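Long-range contact in phosphatidylglycerophosphatase B (Bacillus subtilis, PDB 6FMX), which dephosphorylates phosphatidylglycerophosphate to phosphatidylglycerol in the cell membrane and also acts as an undecaprenyl pyrophosphate phosphatase: residues S133-S138 with G188-T193. Sequence-based numbering, arbitrary orientation.
With WO4 (tungstate(VI)ion), chain G.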
loop_
_atom_site.group_PDB
_atom_site.type_symbol
_atom_site.label_atom_id
_atom_site.label_comp_id
_atom_site.label_asym_id
_atom_site.label_seq_id
_atom_site.Cartn_x
_atom_site.Cartn_y
_atom_site.Cartn_z
ATOM N N SER A 133 9.533 11.641 -8.223
ATOM C CA SER A 133 8.283 12.274 -7.827
ATOM C C SER A 133 8.399 12.779 -6.395
ATOM O O SER A 133 9.388 12.530 -5.702
ATOM C CB SER A 133 7.105 11.307 -7.958
ATOM O OG SER A 133 7.152 10.335 -6.932
ATOM N N PHE A 134 7.357 13.485 -5.961
ATOM C CA PHE A 134 7.308 13.990 -4.599
ATOM C C PHE A 134 7.089 12.841 -3.618
ATOM O O PHE A 134 6.804 11.702 -4.000
ATOM C CB PHE A 134 6.227 15.064 -4.468
ATOM C CG PHE A 134 6.599 16.358 -5.134
ATOM C CD1 PHE A 134 7.704 17.064 -4.710
ATOM C CD2 PHE A 134 5.869 16.846 -6.204
ATOM C CE1 PHE A 134 8.074 18.250 -5.333
ATOM C CE2 PHE A 134 6.227 18.029 -6.827
ATOM C CZ PHE A 134 7.332 18.730 -6.393
ATOM N N SER A 135 7.234 13.156 -2.330
ATOM C CA SER A 135 7.417 12.128 -1.309
ATOM C C SER A 135 6.114 11.659 -0.665
ATOM O O SER A 135 6.018 10.496 -0.263
ATOM C CB SER A 135 8.358 12.647 -0.219
ATOM O OG SER A 135 8.993 11.581 0.443
ATOM N N PHE A 136 5.107 12.527 -0.544
ATOM C CA PHE A 136 3.934 12.244 0.284
ATOM C C PHE A 136 2.655 12.230 -0.553
ATOM O O PHE A 136 2.371 13.214 -1.249
ATOM C CB PHE A 136 3.799 13.303 1.412
ATOM C CG PHE A 136 2.670 13.026 2.389
ATOM C CD1 PHE A 136 1.388 13.487 2.137
ATOM C CD2 PHE A 136 2.899 12.320 3.563
ATOM C CE1 PHE A 136 0.347 13.232 3.027
ATOM C CE2 PHE A 136 1.862 12.071 4.469
ATOM C CZ PHE A 136 0.590 12.528 4.197
ATOM N N PRO A 137 1.836 11.166 -0.479
ATOM C CA PRO A 137 2.034 9.918 0.275
ATOM C C PRO A 137 2.836 8.892 -0.525
ATOM O O PRO A 137 2.912 9.031 -1.746
ATOM C CB PRO A 137 0.605 9.418 0.518
ATOM C CG PRO A 137 -0.200 9.997 -0.611
ATOM C CD PRO A 137 0.484 11.266 -1.059
ATOM N N SER A 138 3.408 7.881 0.141
ATOM C CA SER A 138 4.238 6.896 -0.548
ATOM C C SER A 138 3.389 6.006 -1.445
ATOM O O SER A 138 2.447 5.363 -0.981
ATOM C CB SER A 138 5.003 6.038 0.463
ATOM O OG SER A 138 5.481 4.848 -0.151
ATOM N N GLY A 188 15.614 4.677 2.144
ATOM C CA GLY A 188 15.880 6.101 2.142
ATOM C C GLY A 188 15.187 6.909 1.066
ATOM O O GLY A 188 15.718 7.943 0.641
ATOM N N VAL A 189 13.998 6.492 0.629
ATOM C CA VAL A 189 13.254 7.237 -0.381
ATOM C C VAL A 189 11.902 7.728 0.116
ATOM O O VAL A 189 11.265 8.540 -0.569
ATOM C CB VAL A 189 13.083 6.419 -1.680
ATOM C CG1 VAL A 189 14.421 6.315 -2.397
ATOM C CG2 VAL A 189 12.534 5.044 -1.382
ATOM N N HIS A 190 11.455 7.287 1.284
ATOM C CA HIS A 190 10.267 7.850 1.890
ATOM C C HIS A 190 10.541 8.088 3.362
ATOM O O HIS A 190 11.347 7.384 3.986
ATOM C CB HIS A 190 9.044 6.940 1.728
ATOM C CG HIS A 190 8.472 6.925 0.341
ATOM N ND1 HIS A 190 7.886 8.029 -0.234
ATOM C CD2 HIS A 190 8.364 5.929 -0.566
ATOM C CE1 HIS A 190 7.469 7.726 -1.449
ATOM N NE2 HIS A 190 7.727 6.450 -1.669
ATOM N N PHE A 191 9.854 9.084 3.905
ATOM C CA PHE A 191 9.758 9.246 5.341
ATOM C C PHE A 191 8.696 8.301 5.890
ATOM O O PHE A 191 7.780 7.876 5.180
ATOM C CB PHE A 191 9.374 10.678 5.710
ATOM C CG PHE A 191 10.393 11.713 5.320
ATOM C CD1 PHE A 191 11.585 11.829 6.017
ATOM C CD2 PHE A 191 10.138 12.598 4.284
ATOM C CE1 PHE A 191 12.512 12.803 5.674
ATOM C CE2 PHE A 191 11.066 13.576 3.941
ATOM C CZ PHE A 191 12.247 13.676 4.639
ATOM N N VAL A 192 8.806 8.004 7.186
ATOM C CA VAL A 192 7.803 7.170 7.840
ATOM C C VAL A 192 6.406 7.745 7.625
ATOM O O VAL A 192 5.454 7.010 7.341
ATOM C CB VAL A 192 8.137 7.016 9.337
ATOM C CG1 VAL A 192 6.882 6.682 10.154
ATOM C CG2 VAL A 192 9.182 5.943 9.518
ATOM N N THR A 193 6.260 9.067 7.737
ATOM C CA THR A 193 4.925 9.639 7.583
ATOM C C THR A 193 4.401 9.501 6.160
ATOM O O THR A 193 3.182 9.385 5.967
ATOM C CB THR A 193 4.914 11.108 8.012
ATOM O OG1 THR A 193 5.989 11.802 7.368
ATOM C CG2 THR A 193 5.054 11.214 9.522
HETATM W W WO4 G . 7.063 5.942 -4.109
HETATM O O1 WO4 G . 9.040 6.436 -4.129
HETATM O O2 WO4 G . 5.901 7.578 -3.806
HETATM O O3 WO4 G . 6.543 5.243 -5.950
HETATM O O4 WO4 G . 6.774 4.654 -2.597
#
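S135 and S138 meet H190 in the buried active site of this PAP2-type membrane phosphatase, where the loop that runs into motif II at the start of helix 139-158 meets the motif III segment that enters helix 192-215. H190, assigned as the nucleophile, is placed by two approaches from segment 133-138. At one edge, ND1 points to the backbone O of S135 at 3.1 Å, a weak hydrogen bond bent to 124° at the hydrogen. Over one face, the CB of S138 sits 3.4 Å from the ring centroid of H190 in a CH-pi contact only 3° off the ring normal. The ring presents NE2 to the tungstate and binds its tungsten, which lies in the ring plane, at 2.6 Å. The anion occupies a site consistent with that of the substrate phosphate; K115, R122, R184 and the backbone N atoms of G139 and H140 also hydrogen-bond it. S135 OG hydrogen-bonds OD2 of D194, the residue thought to support H190 in nucleophilic attack; the same oxygen also accepts the F191 N-H, so one carboxylate oxygen joins both segments. Farther from the anion, the F136 ring turns its edge to the first turn of helix 192-215, with CE2 3.3 Å from the backbone O of T193. The cis peptide before P137 lies in the bend leading to S138, the N-cap of helix 139-158, whose OG, anti to its own N (chi1 162°), also hydrogen-bonds S141 OG and donates to tungstate O4 at 2.8 Å.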